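Local coordinates for protein methyltransferase (Thermus thermophilus, PDB 1WS6) that probably transfers methyl groups from S-adenosylmethionine to a substrate not yet established, through a Rossmann-like methyltransferase fold, at residues 30-33 / 34-37; 145-148 / 149-153; 76-79 / 80-83. One frame throughout, in Å; residues are numbered along the deposited sequence.

Contact 1: residues 30-33 / 34-37; sequences ALFD and YLRL
Asp33 and Arg36 lie side by side on helix 25-38, pointing the same way, and a salt bridge joins them one turn apart: Arg36 NH1 donates to Asp33 OD1 at 2.9 Å with an N-H...O angle of 164°. The bond leaves the guanidinium edge almost in its plane but reaches the oxygen on its anti side, the two planes standing 61° apart. Arg36 gets there by folding back: CG sits between the backbone N and the carbonyl carbon (chi1 78°), and a second bend at chi3 swings the flat group over the preceding turn. One guanidinium face therefore rests on the backbone, with Phe32 O 3.5 Å above the plane and over its centre. That same oxygen also accepts the helical bond from Arg36 N. A water at the guanidinium edge takes a bond from Arg36 NH2 and gives one to Asp33 OD1, so this carboxylate oxygen is gripped twice.

Round the helix the contact turns apolar. Leu31 and Leu35 meet at a slant, Leu35 CD2 lying 3.6 Å from Leu31 CG, and the same methyl reaches the Phe32 ring obliquely, 4.0 Å from CE1. Beyond, Phe32 packs on Val55, Glu58 and Ala59 of helix 54-61. Tyr34 leads off the other way: its hydroxyl bonds to Arg38, and its ring makes a cation-pi contact with Arg159.

Backbone bonds such as Leu35 N to Leu31 O (2.9 Å) run beneath all this. The pairing is amphipathic: Leu31, Phe32 and Leu35 are buried, while Asp33 and Arg36 lie on a partly exposed side. Since Arg36 NH2 also bridges to Glu62, the two acids probably fix the guanidinium's rotation and balance its charge, tying helix 25-38 to the loop that follows helix 54-61.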
loop_
_atom_site.group_PDB
_atom_site.type_symbol
_atom_site.label_atom_id
_atom_site.label_comp_id
_atom_site.label_asym_id
_atom_site.label_seq_id
_atom_site.Cartn_x
_atom_site.Cartn_y
_atom_site.Cartn_z
ATOM N N ALA A 30 4.723 11.336 -4.849
ATOM C CA ALA A 30 5.411 11.933 -3.702
ATOM C C ALA A 30 5.820 10.871 -2.693
ATOM O O ALA A 30 6.951 10.869 -2.210
ATOM C CB ALA A 30 4.527 12.992 -3.025
ATOM N N LEU A 31 4.906 9.962 -2.380
ATOM C CA LEU A 31 5.213 8.912 -1.425
ATOM C C LEU A 31 6.493 8.166 -1.798
ATOM O O LEU A 31 7.372 7.975 -0.959
ATOM C CB LEU A 31 4.060 7.905 -1.322
ATOM C CG LEU A 31 4.455 6.746 -0.394
ATOM C CD1 LEU A 31 4.802 7.304 0.979
ATOM C CD2 LEU A 31 3.348 5.727 -0.295
ATOM N N PHE A 32 6.605 7.753 -3.055
ATOM C CA PHE A 32 7.785 7.018 -3.473
ATOM C C PHE A 32 9.055 7.848 -3.641
ATOM O O PHE A 32 10.155 7.318 -3.470
ATOM C CB PHE A 32 7.452 6.190 -4.719
ATOM C CG PHE A 32 6.587 4.992 -4.406
ATOM C CD1 PHE A 32 7.136 3.863 -3.814
ATOM C CD2 PHE A 32 5.216 5.040 -4.582
ATOM C CE1 PHE A 32 6.339 2.811 -3.395
ATOM C CE2 PHE A 32 4.412 3.985 -4.164
ATOM C CZ PHE A 32 4.979 2.868 -3.567
ATOM N N ASP A 33 8.926 9.137 -3.954
ATOM C CA ASP A 33 10.116 9.978 -4.070
ATOM C C ASP A 33 10.760 9.927 -2.695
ATOM O O ASP A 33 11.976 9.830 -2.560
ATOM C CB ASP A 33 9.776 11.443 -4.357
ATOM C CG ASP A 33 9.398 11.702 -5.797
ATOM O OD1 ASP A 33 9.697 10.864 -6.677
ATOM O OD2 ASP A 33 8.809 12.777 -6.040
ATOM N N TYR A 34 9.914 9.992 -1.674
ATOM C CA TYR A 34 10.358 9.956 -0.290
ATOM C C TYR A 34 10.897 8.584 0.100
ATOM O O TYR A 34 11.970 8.471 0.679
ATOM C CB TYR A 34 9.196 10.311 0.632
ATOM C CG TYR A 34 9.548 10.224 2.094
ATOM C CD1 TYR A 34 10.403 11.154 2.678
ATOM C CD2 TYR A 34 9.058 9.195 2.888
ATOM C CE1 TYR A 34 10.761 11.063 4.005
ATOM C CE2 TYR A 34 9.412 9.096 4.219
ATOM C CZ TYR A 34 10.264 10.032 4.770
ATOM O OH TYR A 34 10.637 9.930 6.091
ATOM N N LEU A 35 10.140 7.542 -0.227
ATOM C CA LEU A 35 10.519 6.180 0.108
ATOM C C LEU A 35 11.849 5.710 -0.457
ATOM O O LEU A 35 12.601 5.030 0.237
ATOM C CB LEU A 35 9.411 5.213 -0.312
ATOM C CG LEU A 35 8.456 4.763 0.795
ATOM C CD1 LEU A 35 8.328 5.834 1.863
ATOM C CD2 LEU A 35 7.106 4.440 0.179
ATOM N N ARG A 36 12.156 6.042 -1.705
ATOM C CA ARG A 36 13.433 5.595 -2.245
ATOM C C ARG A 36 14.555 6.453 -1.649
ATOM O O ARG A 36 15.700 6.020 -1.536
ATOM C CB ARG A 36 13.433 5.649 -3.779
ATOM C CG ARG A 36 13.616 7.016 -4.402
ATOM C CD ARG A 36 13.674 6.891 -5.936
ATOM N NE ARG A 36 12.371 6.554 -6.494
ATOM C CZ ARG A 36 11.431 7.452 -6.776
ATOM N NH1 ARG A 36 11.664 8.738 -6.561
ATOM N NH2 ARG A 36 10.255 7.068 -7.248
ATOM N N LEU A 37 14.209 7.666 -1.238
ATOM C CA LEU A 37 15.180 8.560 -0.629
ATOM C C LEU A 37 15.487 8.074 0.793
ATOM O O LEU A 37 16.641 8.091 1.234
ATOM C CB LEU A 37 14.620 9.986 -0.585
ATOM C CG LEU A 37 15.524 11.135 -0.133
ATOM C CD1 LEU A 37 15.832 11.034 1.356
ATOM C CD2 LEU A 37 16.802 11.105 -0.950
HETATM O O HOH W 1 8.075 8.541 -7.689
#

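Contact 2: residues 145-148 / 149-153; sequences LQHP and KDLYL
The imidazole of His147 carries the methyl Leu151 CD1 over one face, a CH-pi contact 4.1 Å from the ring centroid and 20° off its normal; Leu153 CD1 lies over the same face, 4.0 Å from His147 NE2. At the edge, His147 ND1 donates to Pro148 O at 2.9 Å, and this acceptor lies 5° from the ring plane. His147 CE1 comes 3.2 Å from Leu151 O. The ring can turn back to its own neighbour's carbonyl because CG stands between the backbone N and the carbonyl carbon (chi1 54°).

Pro148 O takes a second bond, from Leu151 N at 2.8 Å, which closes the type I beta turn from Pro148 to Leu151. Imidazole and turn thus share one acceptor, which the donors reach from opposite faces of its plane. Farther along, Leu145 CD1 and Leu153 CD2 touch at 3.5 Å, so the loop's side chains fold back over those of the strand. On the outside of the turn Lys149 NZ forms a salt bridge with Asp150 OD1.

His147 NE2 bonds to Thr167 of strand 164-170, so both imidazole nitrogens are engaged. Phe128 of helix 126-134 packs against Leu145, His147 and Leu153, while Arg158 of strand 157-161 holds Lys149 O; the turn thus leads out of strand 141-148 between that helix and the antiparallel edge of the sheet.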
loop_
_atom_site.group_PDB
_atom_site.type_symbol
_atom_site.label_atom_id
_atom_site.label_comp_id
_atom_site.label_asym_id
_atom_site.label_seq_id
_atom_site.Cartn_x
_atom_site.Cartn_y
_atom_site.Cartn_z
ATOM N N LEU A 145 -0.487 5.757 6.263
ATOM C CA LEU A 145 -1.933 5.671 6.192
ATOM C C LEU A 145 -2.507 6.759 5.278
ATOM O O LEU A 145 -2.201 7.937 5.457
ATOM C CB LEU A 145 -2.486 5.804 7.619
ATOM C CG LEU A 145 -1.590 5.110 8.677
ATOM C CD1 LEU A 145 -2.021 5.468 10.099
ATOM C CD2 LEU A 145 -1.642 3.603 8.481
ATOM N N GLN A 146 -3.301 6.373 4.278
ATOM C CA GLN A 146 -3.912 7.362 3.388
ATOM C C GLN A 146 -5.358 7.514 3.823
ATOM O O GLN A 146 -6.014 6.534 4.145
ATOM C CB GLN A 146 -3.869 6.926 1.920
ATOM C CG GLN A 146 -4.564 7.926 0.995
ATOM C CD GLN A 146 -4.642 7.469 -0.459
ATOM O OE1 GLN A 146 -5.701 7.549 -1.091
ATOM N NE2 GLN A 146 -3.515 7.007 -1.001
ATOM N N HIS A 147 -5.861 8.742 3.821
ATOM C CA HIS A 147 -7.223 8.999 4.266
ATOM C C HIS A 147 -7.667 10.406 3.881
ATOM O O HIS A 147 -6.876 11.208 3.391
ATOM C CB HIS A 147 -7.256 8.876 5.781
ATOM C CG HIS A 147 -6.239 9.742 6.465
ATOM N ND1 HIS A 147 -6.367 11.111 6.554
ATOM C CD2 HIS A 147 -5.054 9.438 7.046
ATOM C CE1 HIS A 147 -5.308 11.613 7.161
ATOM N NE2 HIS A 147 -4.494 10.619 7.469
ATOM N N PRO A 148 -8.951 10.723 4.087
ATOM C CA PRO A 148 -9.375 12.082 3.729
ATOM C C PRO A 148 -8.694 13.076 4.664
ATOM O O PRO A 148 -8.585 12.830 5.867
ATOM C CB PRO A 148 -10.898 12.033 3.891
ATOM C CG PRO A 148 -11.143 10.847 4.794
ATOM C CD PRO A 148 -10.105 9.855 4.375
ATOM N N LYS A 149 -8.223 14.191 4.109
ATOM C CA LYS A 149 -7.515 15.201 4.890
ATOM C C LYS A 149 -8.217 15.655 6.174
ATOM O O LYS A 149 -7.566 16.128 7.106
ATOM C CB LYS A 149 -7.199 16.419 4.014
ATOM C CG LYS A 149 -8.342 17.422 3.850
ATOM C CD LYS A 149 -7.921 18.576 2.939
ATOM C CE LYS A 149 -8.695 19.862 3.228
ATOM N NZ LYS A 149 -10.169 19.716 3.123
ATOM N N ASP A 150 -9.533 15.508 6.236
ATOM C CA ASP A 150 -10.262 15.928 7.428
ATOM C C ASP A 150 -10.149 14.931 8.582
ATOM O O ASP A 150 -10.414 15.264 9.734
ATOM C CB ASP A 150 -11.725 16.215 7.072
ATOM C CG ASP A 150 -11.881 17.504 6.247
ATOM O OD1 ASP A 150 -11.155 17.666 5.239
ATOM O OD2 ASP A 150 -12.727 18.359 6.599
ATOM N N LEU A 151 -9.737 13.707 8.274
ATOM C CA LEU A 151 -9.548 12.695 9.303
ATOM C C LEU A 151 -8.189 13.019 9.915
ATOM O O LEU A 151 -7.227 13.227 9.181
ATOM C CB LEU A 151 -9.529 11.308 8.654
ATOM C CG LEU A 151 -9.681 10.060 9.532
ATOM C CD1 LEU A 151 -8.342 9.395 9.728
ATOM C CD2 LEU A 151 -10.329 10.439 10.864
ATOM N N TYR A 152 -8.099 13.087 11.242
ATOM C CA TYR A 152 -6.825 13.407 11.880
ATOM C C TYR A 152 -6.308 12.380 12.886
ATOM O O TYR A 152 -7.043 11.930 13.765
ATOM C CB TYR A 152 -6.898 14.757 12.598
ATOM C CG TYR A 152 -5.581 15.125 13.255
ATOM C CD1 TYR A 152 -4.477 15.469 12.488
ATOM C CD2 TYR A 152 -5.417 15.047 14.632
ATOM C CE1 TYR A 152 -3.253 15.716 13.066
ATOM C CE2 TYR A 152 -4.184 15.295 15.224
ATOM C CZ TYR A 152 -3.110 15.622 14.432
ATOM O OH TYR A 152 -1.875 15.817 14.997
ATOM N N LEU A 153 -5.030 12.033 12.759
ATOM C CA LEU A 153 -4.383 11.089 13.666
ATOM C C LEU A 153 -3.143 11.763 14.243
ATOM O O LEU A 153 -2.381 12.399 13.516
ATOM C CB LEU A 153 -3.939 9.823 12.929
ATOM C CG LEU A 153 -4.955 8.876 12.294
ATOM C CD1 LEU A 153 -5.645 9.551 11.134
ATOM C CD2 LEU A 153 -4.228 7.642 11.800
#

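Contact 3: residues 76-79 / 80-83; sequences VRLL and KENV
Val76 and Lys80 run side by side one turn apart on helix 73-86, pointing the same way, with Val76 CG1 3.6 Å from Lys80 CE. The lysine chain is extended beyond CG, so its methylenes, not its ammonium, make the touch, and CG passes 3.3 Å from Val76 O. Next to this pair, Leu79 and Val83 meet at an angle, Leu79 CD2 to Val83 CG2 at 4.0 Å.

Glu81 stretches back along the preceding turn with CG 3.2 Å from Arg77 O. Its carboxylate stays short of a salt bridge: Arg77 NE and Glu81 OE1 are 4.6 Å apart. Asn82 folds against the turn before it, CG anti to the carbonyl carbon (chi1 -73°), bringing CG within 3.2 Å of Leu78 O. The amide does not bond to that oxygen, which accepts instead from Asn82 N at 2.8 Å.

One shell out, Val92 of strand 91-93 receives Leu79, Lys80 and Val83, and Leu57 of helix 54-61 packs on Asn82 and Val83. The buried Asn82 amide is satisfied at both ends, OD1 by the backbone N of Lys15 and ND2 by Ser52 O. With an alanine here, the Lys15 N-H and the Ser52 carbonyl would probably lose their mates, and a gap would be likely to open beside Leu57.

The helix therefore sorts its chemistry by side. Leu79 and Val83 seat it on strand 91-93 of a beta-alpha-beta unit, the Arg77 and Glu81 charges probably attract only loosely near solvent, and one buried amide fastens it to Lys15 and to the loop carrying Ser52, within a glycine-rich segment consistent with a Rossmann-type cofactor loop.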
loop_
_atom_site.group_PDB
_atom_site.type_symbol
_atom_site.label_atom_id
_atom_site.label_comp_id
_atom_site.label_asym_id
_atom_site.label_seq_id
_atom_site.Cartn_x
_atom_site.Cartn_y
_atom_site.Cartn_z
ATOM N N VAL A 76 -8.989 -8.966 -6.966
ATOM C CA VAL A 76 -7.891 -9.922 -7.010
ATOM C C VAL A 76 -7.659 -10.404 -8.437
ATOM O O VAL A 76 -6.521 -10.598 -8.863
ATOM C CB VAL A 76 -8.158 -11.139 -6.101
ATOM C CG1 VAL A 76 -7.082 -12.191 -6.307
ATOM C CG2 VAL A 76 -8.176 -10.697 -4.649
ATOM N N ARG A 77 -8.749 -10.594 -9.167
ATOM C CA ARG A 77 -8.672 -11.044 -10.544
ATOM C C ARG A 77 -7.883 -9.996 -11.313
ATOM O O ARG A 77 -6.929 -10.319 -12.007
ATOM C CB ARG A 77 -10.083 -11.185 -11.116
ATOM C CG ARG A 77 -10.154 -11.803 -12.496
ATOM C CD ARG A 77 -11.603 -12.089 -12.888
ATOM N NE ARG A 77 -11.680 -12.900 -14.102
ATOM C CZ ARG A 77 -12.788 -13.491 -14.550
ATOM N NH1 ARG A 77 -13.934 -13.367 -13.885
ATOM N NH2 ARG A 77 -12.750 -14.221 -15.661
ATOM N N LEU A 78 -8.278 -8.735 -11.177
ATOM C CA LEU A 78 -7.582 -7.650 -11.853
ATOM C C LEU A 78 -6.146 -7.505 -11.360
ATOM O O LEU A 78 -5.239 -7.177 -12.129
ATOM C CB LEU A 78 -8.316 -6.333 -11.635
ATOM C CG LEU A 78 -9.670 -6.238 -12.331
ATOM C CD1 LEU A 78 -10.184 -4.816 -12.237
ATOM C CD2 LEU A 78 -9.529 -6.661 -13.791
ATOM N N LEU A 79 -5.952 -7.749 -10.069
ATOM C CA LEU A 79 -4.638 -7.641 -9.453
ATOM C C LEU A 79 -3.656 -8.596 -10.127
ATOM O O LEU A 79 -2.530 -8.229 -10.451
ATOM C CB LEU A 79 -4.742 -7.978 -7.968
ATOM C CG LEU A 79 -3.754 -7.315 -7.016
ATOM C CD1 LEU A 79 -3.634 -8.179 -5.779
ATOM C CD2 LEU A 79 -2.404 -7.167 -7.665
ATOM N N LYS A 80 -4.099 -9.830 -10.332
ATOM C CA LYS A 80 -3.269 -10.843 -10.954
ATOM C C LYS A 80 -3.007 -10.510 -12.410
ATOM O O LYS A 80 -1.905 -10.739 -12.921
ATOM C CB LYS A 80 -3.932 -12.211 -10.811
ATOM C CG LYS A 80 -4.024 -12.651 -9.358
ATOM C CD LYS A 80 -4.573 -14.057 -9.210
ATOM C CE LYS A 80 -4.611 -14.465 -7.737
ATOM N NZ LYS A 80 -5.154 -15.834 -7.528
ATOM N N GLU A 81 -4.015 -9.968 -13.081
ATOM C CA GLU A 81 -3.839 -9.586 -14.468
ATOM C C GLU A 81 -2.783 -8.489 -14.507
ATOM O O GLU A 81 -1.945 -8.458 -15.407
ATOM C CB GLU A 81 -5.144 -9.051 -15.076
ATOM C CG GLU A 81 -6.280 -10.063 -15.126
ATOM C CD GLU A 81 -7.393 -9.647 -16.081
ATOM O OE1 GLU A 81 -8.456 -10.313 -16.093
ATOM O OE2 GLU A 81 -7.200 -8.659 -16.830
ATOM N N ASN A 82 -2.818 -7.594 -13.522
ATOM C CA ASN A 82 -1.866 -6.501 -13.483
ATOM C C ASN A 82 -0.455 -6.958 -13.154
ATOM O O ASN A 82 0.508 -6.389 -13.660
ATOM C CB ASN A 82 -2.331 -5.411 -12.509
ATOM C CG ASN A 82 -3.497 -4.600 -13.059
ATOM O OD1 ASN A 82 -3.601 -4.400 -14.264
ATOM N ND2 ASN A 82 -4.371 -4.118 -12.175
ATOM N N VAL A 83 -0.335 -7.980 -12.311
ATOM C CA VAL A 83 0.966 -8.520 -11.951
ATOM C C VAL A 83 1.567 -9.071 -13.242
ATOM O O VAL A 83 2.775 -8.982 -13.471
ATOM C CB VAL A 83 0.827 -9.647 -10.876
ATOM C CG1 VAL A 83 2.071 -10.537 -10.851
ATOM C CG2 VAL A 83 0.630 -9.024 -9.495
#

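The three contacts are spread over one compact domain whose seven-stranded mixed sheet, in the order 3-2-1-4-5-7-6, is that of Rossmann-like methyltransferases. Along the chain contact 1 comes first, on helix 25-38, then contact 3 on helix 73-86, then contact 2 where strand 141-148 runs into its loop. Contacts 2 and 3 lie farthest apart, about 28 Å between centres and on opposite sides of the chain's centre: contact 3 beside edge strand 91-93 and the glycine-rich loop that probably serves the cofactor, contact 2 towards the antiparallel end. The centres of contacts 1 and 2 are about 19 Å apart. None touches another; helix 54-61 is a common neighbour of contacts 1 and 3.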